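Local atomic coordinates of 3-hydroxyacyl-CoA dehydrogenase (PDB entry 1ZEJ), a protein that probably works as an NAD-dependent dehydrogenase of the 3-hydroxyacyl-CoA dehydrogenase family, with L-gulonate 3-dehydrogenase as its likely activity. Residues L221-L234 / K244-K256. Numbering follows the deposited sequence.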
ATOM      1  N   LEU A 221       5.958 -10.747   1.236  1.00 31.01           N
ATOM      2  CA  LEU A 221       5.566 -12.143   1.048  1.00 31.66           C
ATOM      3  C   LEU A 221       6.672 -13.101   1.400  1.00 30.78           C
ATOM      4  O   LEU A 221       6.415 -14.100   2.092  1.00 30.01           O
ATOM      5  CB  LEU A 221       5.022 -12.367  -0.379  1.00 32.24           C
ATOM      6  CG  LEU A 221       4.126 -13.564  -0.675  1.00 33.56           C
ATOM      7  CD1 LEU A 221       2.869 -13.590   0.229  1.00 37.90           C
ATOM      8  CD2 LEU A 221       3.737 -13.421  -2.119  1.00 36.02           C
ATOM      9  N   ASP A 222       7.918 -12.780   1.030  1.00 30.25           N
ATOM     10  CA  ASP A 222       9.077 -13.621   1.365  1.00 30.35           C
ATOM     11  C   ASP A 222       9.245 -13.831   2.877  1.00 30.47           C
ATOM     12  O   ASP A 222       9.662 -14.882   3.319  1.00 29.78           O
ATOM     13  CB  ASP A 222      10.385 -13.033   0.792  1.00 29.48           C
ATOM     14  CG  ASP A 222      10.583 -13.358  -0.698  1.00 29.55           C
ATOM     15  OD1 ASP A 222       9.969 -14.335  -1.188  1.00 31.06           O
ATOM     16  OD2 ASP A 222      11.377 -12.660  -1.366  1.00 26.21           O
ATOM     17  N   TYR A 223       8.978 -12.787   3.640  1.00 31.54           N
ATOM     18  CA  TYR A 223       9.040 -12.826   5.095  1.00 31.73           C
ATOM     19  C   TYR A 223       7.846 -13.559   5.688  1.00 32.63           C
ATOM     20  O   TYR A 223       7.999 -14.272   6.677  1.00 32.84           O
ATOM     21  CB  TYR A 223       9.028 -11.409   5.637  1.00 32.72           C
ATOM     22  CG  TYR A 223      10.327 -10.731   5.496  1.00 33.19           C
ATOM     23  CD1 TYR A 223      11.335 -10.957   6.409  1.00 34.04           C
ATOM     24  CD2 TYR A 223      10.587  -9.913   4.423  1.00 34.10           C
ATOM     25  CE1 TYR A 223      12.539 -10.337   6.296  1.00 32.52           C
ATOM     26  CE2 TYR A 223      11.805  -9.309   4.295  1.00 35.22           C
ATOM     27  CZ  TYR A 223      12.770  -9.544   5.279  1.00 32.86           C
ATOM     28  OH  TYR A 223      13.982  -8.956   5.151  1.00 39.04           O
ATOM     29  N   ILE A 224       6.660 -13.347   5.122  1.00 33.14           N
ATOM     30  CA  ILE A 224       5.469 -14.131   5.470  1.00 34.75           C
ATOM     31  C   ILE A 224       5.780 -15.610   5.249  1.00 34.69           C
ATOM     32  O   ILE A 224       5.516 -16.443   6.121  1.00 32.96           O
ATOM     33  CB  ILE A 224       4.217 -13.679   4.652  1.00 35.03           C
ATOM     34  CG1 ILE A 224       3.614 -12.413   5.284  1.00 37.14           C
ATOM     35  CG2 ILE A 224       3.125 -14.771   4.581  1.00 35.43           C
ATOM     36  CD1 ILE A 224       2.772 -11.618   4.324  1.00 37.41           C
ATOM     37  N   GLY A 225       6.372 -15.925   4.088  1.00 32.43           N
ATOM     38  CA  GLY A 225       6.623 -17.298   3.692  1.00 32.41           C
ATOM     39  C   GLY A 225       5.717 -17.607   2.528  1.00 32.55           C
ATOM     40  O   GLY A 225       4.503 -17.434   2.620  1.00 32.70           O
ATOM     41  N   LEU A 226       6.316 -17.981   1.396  1.00 32.86           N
ATOM     42  CA  LEU A 226       5.550 -18.257   0.192  1.00 32.70           C
ATOM     43  C   LEU A 226       4.671 -19.488   0.372  1.00 32.47           C
ATOM     44  O   LEU A 226       3.557 -19.488  -0.118  1.00 32.17           O
ATOM     45  CB  LEU A 226       6.471 -18.444  -1.015  1.00 32.94           C
ATOM     46  CG  LEU A 226       6.804 -17.202  -1.828  1.00 34.61           C
ATOM     47  CD1 LEU A 226       7.276 -16.044  -0.979  1.00 36.97           C
ATOM     48  CD2 LEU A 226       7.821 -17.561  -2.943  1.00 33.71           C
ATOM     49  N   ASP A 227       5.201 -20.535   1.030  1.00 32.19           N
ATOM     50  CA  ASP A 227       4.407 -21.709   1.421  1.00 33.14           C
ATOM     51  C   ASP A 227       3.206 -21.324   2.329  1.00 34.49           C
ATOM     52  O   ASP A 227       2.059 -21.743   2.095  1.00 33.49           O
ATOM     53  CB  ASP A 227       5.302 -22.782   2.063  1.00 33.40           C
ATOM     54  CG  ASP A 227       6.150 -22.250   3.227  1.00 34.25           C
ATOM     55  OD1 ASP A 227       6.304 -21.022   3.420  1.00 35.44           O
ATOM     56  OD2 ASP A 227       6.654 -23.075   3.973  1.00 36.07           O
ATOM     57  N   VAL A 228       3.482 -20.500   3.342  1.00 35.34           N
ATOM     58  CA  VAL A 228       2.457 -20.014   4.244  1.00 36.45           C
ATOM     59  C   VAL A 228       1.377 -19.296   3.450  1.00 36.87           C
ATOM     60  O   VAL A 228       0.186 -19.578   3.611  1.00 36.07           O
ATOM     61  CB  VAL A 228       3.059 -19.068   5.321  1.00 36.46           C
ATOM     62  CG1 VAL A 228       1.969 -18.299   6.031  1.00 37.74           C
ATOM     63  CG2 VAL A 228       3.871 -19.878   6.307  1.00 36.97           C
ATOM     64  N   ALA A 229       1.802 -18.399   2.566  1.00 38.02           N
ATOM     65  CA  ALA A 229       0.875 -17.614   1.770  1.00 39.53           C
ATOM     66  C   ALA A 229       0.043 -18.454   0.818  1.00 41.22           C
ATOM     67  O   ALA A 229      -1.149 -18.227   0.682  1.00 41.80           O
ATOM     68  CB  ALA A 229       1.620 -16.514   1.008  1.00 40.14           C
ATOM     69  N   TYR A 230       0.651 -19.439   0.172  1.00 42.37           N
ATOM     70  CA  TYR A 230      -0.083 -20.265  -0.757  1.00 44.31           C
ATOM     71  C   TYR A 230      -1.190 -21.078  -0.069  1.00 44.65           C
ATOM     72  O   TYR A 230      -2.317 -21.111  -0.543  1.00 45.39           O
ATOM     73  CB  TYR A 230       0.848 -21.235  -1.473  1.00 45.46           C
ATOM     74  CG  TYR A 230       0.182 -21.902  -2.654  1.00 48.26           C
ATOM     75  CD1 TYR A 230       0.078 -21.239  -3.876  1.00 50.59           C
ATOM     76  CD2 TYR A 230      -0.349 -23.181  -2.557  1.00 49.55           C
ATOM     77  CE1 TYR A 230      -0.542 -21.814  -4.961  1.00 50.23           C
ATOM     78  CE2 TYR A 230      -0.974 -23.771  -3.648  1.00 50.68           C
ATOM     79  CZ  TYR A 230      -1.066 -23.068  -4.849  1.00 49.96           C
ATOM     80  OH  TYR A 230      -1.664 -23.620  -5.963  1.00 51.46           O
ATOM     81  N   TYR A 231      -0.841 -21.754   1.019  1.00 44.01           N
ATOM     82  CA  TYR A 231      -1.818 -22.518   1.798  1.00 44.25           C
ATOM     83  C   TYR A 231      -2.811 -21.595   2.521  1.00 43.19           C
ATOM     84  O   TYR A 231      -3.957 -21.944   2.652  1.00 43.96           O
ATOM     85  CB  TYR A 231      -1.109 -23.461   2.781  1.00 44.75           C
ATOM     86  CG  TYR A 231      -0.270 -24.508   2.090  1.00 46.67           C
ATOM     87  CD1 TYR A 231      -0.857 -25.464   1.253  1.00 47.46           C
ATOM     88  CD2 TYR A 231       1.115 -24.550   2.268  1.00 47.92           C
ATOM     89  CE1 TYR A 231      -0.088 -26.413   0.609  1.00 48.45           C
ATOM     90  CE2 TYR A 231       1.893 -25.492   1.631  1.00 47.54           C
ATOM     91  CZ  TYR A 231       1.298 -26.424   0.799  1.00 48.36           C
ATOM     92  OH  TYR A 231       2.083 -27.378   0.179  1.00 47.70           O
ATOM     93  N   ALA A 232      -2.394 -20.419   2.957  1.00 42.81           N
ATOM     94  CA  ALA A 232      -3.330 -19.494   3.617  1.00 42.50           C
ATOM     95  C   ALA A 232      -4.310 -18.933   2.603  1.00 42.35           C
ATOM     96  O   ALA A 232      -5.512 -18.994   2.812  1.00 44.21           O
ATOM     97  CB  ALA A 232      -2.606 -18.374   4.335  1.00 42.35           C
ATOM     98  N   SER A 233      -3.821 -18.441   1.476  1.00 42.19           N
ATOM     99  CA  SER A 233      -4.731 -17.978   0.412  1.00 41.88           C
ATOM    100  C   SER A 233      -5.652 -19.078  -0.081  1.00 41.14           C
ATOM    101  O   SER A 233      -6.866 -18.855  -0.205  1.00 41.00           O
ATOM    102  CB  SER A 233      -3.928 -17.446  -0.784  0.50 42.13           C
ATOM    103  OG  SER A 233      -3.386 -18.524  -1.538  0.50 41.26           O
ATOM    104  N   LEU A 234      -5.097 -20.269  -0.315  1.00 40.66           N
ATOM    105  CA  LEU A 234      -5.895 -21.461  -0.685  1.00 40.26           C
ATOM    106  C   LEU A 234      -7.048 -21.769   0.311  1.00 41.14           C
ATOM    107  O   LEU A 234      -8.179 -22.123  -0.086  1.00 40.77           O
ATOM    108  CB  LEU A 234      -4.966 -22.678  -0.771  1.00 39.87           C
ATOM    109  CG  LEU A 234      -5.613 -23.995  -1.192  1.00 40.80           C
ATOM    110  CD1 LEU A 234      -6.014 -23.941  -2.653  1.00 43.27           C
ATOM    111  CD2 LEU A 234      -4.692 -25.177  -0.942  1.00 40.92           C
ATOM    112  N   LYS A 244      -9.974 -12.854  -5.468  1.00 46.96           N
ATOM    113  CA  LYS A 244      -8.680 -12.302  -4.955  1.00 46.02           C
ATOM    114  C   LYS A 244      -7.901 -13.282  -4.058  1.00 45.15           C
ATOM    115  O   LYS A 244      -6.700 -13.133  -3.881  1.00 44.15           O
ATOM    116  CB  LYS A 244      -8.873 -10.984  -4.185  1.00 45.82           C
ATOM    117  CG  LYS A 244      -9.578 -11.114  -2.808  1.00 45.98           C
ATOM    118  CD  LYS A 244      -9.592  -9.770  -2.068  1.00 45.82           C
ATOM    119  CE  LYS A 244     -10.603  -9.737  -0.980  1.00 47.11           C
ATOM    120  NZ  LYS A 244     -11.976  -9.666  -1.584  1.00 51.09           N
ATOM    121  N   PHE A 245      -8.587 -14.269  -3.481  1.00 44.82           N
ATOM    122  CA  PHE A 245      -7.898 -15.283  -2.688  1.00 45.25           C
ATOM    123  C   PHE A 245      -7.306 -16.400  -3.547  1.00 46.97           C
ATOM    124  O   PHE A 245      -6.530 -17.223  -3.042  1.00 47.00           O
ATOM    125  CB  PHE A 245      -8.837 -15.877  -1.621  1.00 44.07           C
ATOM    126  CG  PHE A 245      -9.272 -14.889  -0.572  1.00 42.25           C
ATOM    127  CD1 PHE A 245      -8.334 -14.063   0.085  1.00 41.11           C
ATOM    128  CD2 PHE A 245     -10.611 -14.819  -0.187  1.00 40.06           C
ATOM    129  CE1 PHE A 245      -8.738 -13.147   1.077  1.00 40.93           C
ATOM    130  CE2 PHE A 245     -11.029 -13.899   0.778  1.00 39.50           C
ATOM    131  CZ  PHE A 245     -10.093 -13.065   1.420  1.00 41.80           C
ATOM    132  N   LYS A 246      -7.666 -16.453  -4.830  1.00 49.09           N
ATOM    133  CA  LYS A 246      -7.269 -17.602  -5.665  1.00 50.90           C
ATOM    134  C   LYS A 246      -5.722 -17.684  -5.732  1.00 51.03           C
ATOM    135  O   LYS A 246      -5.059 -16.713  -6.117  1.00 50.27           O
ATOM    136  CB  LYS A 246      -7.883 -17.507  -7.071  1.00 50.87           C
ATOM    137  CG  LYS A 246      -7.897 -18.823  -7.852  1.00 51.21           C
ATOM    138  CD  LYS A 246      -8.214 -18.603  -9.338  1.00 52.17           C
ATOM    139  CE  LYS A 246      -9.730 -18.571  -9.642  1.00 54.28           C
ATOM    140  NZ  LYS A 246     -10.010 -18.232 -11.087  1.00 53.66           N
ATOM    141  N   PRO A 247      -5.151 -18.840  -5.335  1.00 52.09           N
ATOM    142  CA  PRO A 247      -3.684 -19.026  -5.241  1.00 52.57           C
ATOM    143  C   PRO A 247      -2.944 -19.039  -6.601  1.00 53.13           C
ATOM    144  O   PRO A 247      -3.215 -19.905  -7.438  1.00 53.58           O
ATOM    145  CB  PRO A 247      -3.553 -20.397  -4.558  1.00 52.48           C
ATOM    146  CG  PRO A 247      -4.804 -21.105  -4.900  1.00 52.69           C
ATOM    147  CD  PRO A 247      -5.880 -20.061  -4.938  1.00 51.99           C
ATOM    148  N   PRO A 248      -1.988 -18.105  -6.799  1.00 53.47           N
ATOM    149  CA  PRO A 248      -1.331 -17.946  -8.094  1.00 53.23           C
ATOM    150  C   PRO A 248      -0.433 -19.107  -8.481  1.00 53.03           C
ATOM    151  O   PRO A 248       0.218 -19.705  -7.633  1.00 53.30           O
ATOM    152  CB  PRO A 248      -0.509 -16.673  -7.907  1.00 53.24           C
ATOM    153  CG  PRO A 248      -0.289 -16.543  -6.479  1.00 53.45           C
ATOM    154  CD  PRO A 248      -1.465 -17.148  -5.802  1.00 53.65           C
ATOM    155  N   GLU A 249      -0.415 -19.400  -9.772  1.00 52.52           N
ATOM    156  CA  GLU A 249       0.461 -20.403 -10.370  1.00 52.01           C
ATOM    157  C   GLU A 249       1.969 -20.173 -10.160  1.00 51.64           C
ATOM    158  O   GLU A 249       2.710 -21.126  -9.903  1.00 52.23           O
ATOM    159  CB  GLU A 249       0.178 -20.461 -11.874  1.00 52.32           C
ATOM    160  CG  GLU A 249       1.013 -21.473 -12.644  1.00 52.09           C
ATOM    161  CD  GLU A 249       0.726 -21.437 -14.127  1.00 52.95           C
ATOM    162  OE1 GLU A 249       0.891 -20.354 -14.732  1.00 54.46           O
ATOM    163  OE2 GLU A 249       0.350 -22.499 -14.694  1.00 55.20           O
ATOM    164  N   TRP A 250       2.419 -18.924 -10.284  1.00 50.69           N
ATOM    165  CA  TRP A 250       3.846 -18.593 -10.094  1.00 49.89           C
ATOM    166  C   TRP A 250       4.317 -19.019  -8.700  1.00 48.54           C
ATOM    167  O   TRP A 250       5.466 -19.414  -8.512  1.00 47.62           O
ATOM    168  CB  TRP A 250       4.138 -17.091 -10.348  1.00 48.49           C
ATOM    169  CG  TRP A 250       3.574 -16.109  -9.368  1.00 48.71           C
ATOM    170  CD1 TRP A 250       2.478 -15.325  -9.551  1.00 47.29           C
ATOM    171  CD2 TRP A 250       4.102 -15.759  -8.071  1.00 49.92           C
ATOM    172  NE1 TRP A 250       2.272 -14.524  -8.453  1.00 48.17           N
ATOM    173  CE2 TRP A 250       3.245 -14.766  -7.527  1.00 48.27           C
ATOM    174  CE3 TRP A 250       5.194 -16.204  -7.304  1.00 48.98           C
ATOM    175  CZ2 TRP A 250       3.439 -14.213  -6.267  1.00 48.60           C
ATOM    176  CZ3 TRP A 250       5.383 -15.660  -6.032  1.00 49.15           C
ATOM    177  CH2 TRP A 250       4.510 -14.658  -5.530  1.00 48.97           C
ATOM    178  N   LEU A 251       3.403 -18.939  -7.744  1.00 47.55           N
ATOM    179  CA  LEU A 251       3.682 -19.265  -6.359  1.00 47.28           C
ATOM    180  C   LEU A 251       3.900 -20.758  -6.195  1.00 46.49           C
ATOM    181  O   LEU A 251       4.741 -21.189  -5.410  1.00 46.34           O
ATOM    182  CB  LEU A 251       2.511 -18.803  -5.490  1.00 47.19           C
ATOM    183  CG  LEU A 251       2.704 -18.629  -3.987  1.00 48.36           C
ATOM    184  CD1 LEU A 251       3.801 -17.649  -3.697  1.00 48.90           C
ATOM    185  CD2 LEU A 251       1.409 -18.124  -3.320  1.00 48.28           C
ATOM    186  N   GLN A 252       3.157 -21.550  -6.956  1.00 46.04           N
ATOM    187  CA  GLN A 252       3.238 -23.001  -6.816  1.00 46.29           C
ATOM    188  C   GLN A 252       4.555 -23.570  -7.355  1.00 45.02           C
ATOM    189  O   GLN A 252       5.096 -24.514  -6.792  1.00 44.43           O
ATOM    190  CB  GLN A 252       1.988 -23.676  -7.395  1.00 46.27           C
ATOM    191  CG  GLN A 252       2.033 -24.087  -8.861  1.00 48.23           C
ATOM    192  CD  GLN A 252       0.635 -24.389  -9.417  1.00 48.14           C
ATOM    193  OE1 GLN A 252      -0.354 -23.727  -9.045  1.00 51.44           O
ATOM    194  NE2 GLN A 252       0.546 -25.387 -10.297  1.00 47.76           N
ATOM    195  N   GLU A 253       5.099 -22.948  -8.405  1.00 44.45           N
ATOM    196  CA  GLU A 253       6.410 -23.329  -8.927  1.00 43.69           C
ATOM    197  C   GLU A 253       7.509 -23.059  -7.895  1.00 42.79           C
ATOM    198  O   GLU A 253       8.448 -23.836  -7.761  1.00 42.39           O
ATOM    199  CB  GLU A 253       6.719 -22.570 -10.232  1.00 43.84           C
ATOM    200  N   LYS A 254       7.396 -21.942  -7.192  1.00 42.03           N
ATOM    201  CA  LYS A 254       8.326 -21.598  -6.108  1.00 41.99           C
ATOM    202  C   LYS A 254       8.349 -22.627  -4.977  1.00 41.26           C
ATOM    203  O   LYS A 254       9.414 -23.005  -4.474  1.00 41.00           O
ATOM    204  CB  LYS A 254       7.968 -20.212  -5.535  1.00 41.98           C
ATOM    205  CG  LYS A 254       8.276 -19.037  -6.466  1.00 43.50           C
ATOM    206  CD  LYS A 254       9.763 -18.841  -6.617  1.00 44.22           C
ATOM    207  CE  LYS A 254      10.120 -17.430  -7.079  1.00 44.23           C
ATOM    208  NZ  LYS A 254      11.623 -17.361  -7.247  1.00 44.20           N
ATOM    209  N   ILE A 255       7.172 -23.092  -4.584  1.00 41.07           N
ATOM    210  CA  ILE A 255       7.070 -24.039  -3.451  1.00 41.34           C
ATOM    211  C   ILE A 255       7.580 -25.420  -3.840  1.00 41.50           C
ATOM    212  O   ILE A 255       8.185 -26.115  -3.024  1.00 41.45           O
ATOM    213  CB  ILE A 255       5.636 -24.124  -2.905  1.00 41.16           C
ATOM    214  CG1 ILE A 255       5.235 -22.773  -2.320  1.00 42.03           C
ATOM    215  CG2 ILE A 255       5.502 -25.239  -1.835  1.00 41.63           C
ATOM    216  CD1 ILE A 255       3.765 -22.553  -2.341  1.00 42.74           C
ATOM    217  N   LYS A 256       7.341 -25.813  -5.084  1.00 41.94           N
ATOM    218  CA  LYS A 256       7.925 -27.049  -5.610  1.00 42.53           C
ATOM    219  C   LYS A 256       9.457 -26.991  -5.656  1.00 42.12           C
ATOM    220  O   LYS A 256      10.110 -28.000  -5.470  1.00 42.92           O
ATOM    221  CB  LYS A 256       7.358 -27.364  -6.990  1.00 42.74           C
ATOM    222  CG  LYS A 256       5.902 -27.816  -6.968  1.00 43.70           C
ATOM    223  CD  LYS A 256       5.248 -27.627  -8.339  1.00 43.97           C
TER
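Tyr230 O accepts from Leu234 N and, in one of the two conformers of Ser233, also from Ser233 OG at 3.0 Å, both from one face of its carbonyl plane; both donating residues also touch Pro247. In that conformer Ser233 OG rests 3.6 Å from Pro247 CB, while Leu234 CD1 meets Pro247 CG. With CG anti to the backbone N (chi1 -168°), the Tyr230 ring is brought against the Pro247-Pro248 link and Leu251. Pro247 CB sits over one ring face, 3.4 Å from Tyr230 CE1; Pro248 O and Leu251 CD2 lie at the edge, in the ring plane. Ile255 CD1 presses on Tyr230 CB at 3.3 Å, a tight apolar contact. Cutting Tyr230 back to an alanine is likely to leave Pro247 CB and Leu251 CD2 facing a gap where the ring had been. Nearer the start of helix 226-240, Leu226 CG packs on Leu251 CD1 (3.6 Å), and Leu226 CD2 lies against the aliphatic base of Lys254, whose NZ is bound by Glu259 and Gly267 O. Leu221 CD2 touches the Trp250 ring edge at CH2 (3.7 Å); Trp250 also packs on Ser188 of the second subunit. The 226-234 part of helix 226-240 and helix 249-256 run 132° apart, an apolar helix pair within the family's helical C-terminal domain.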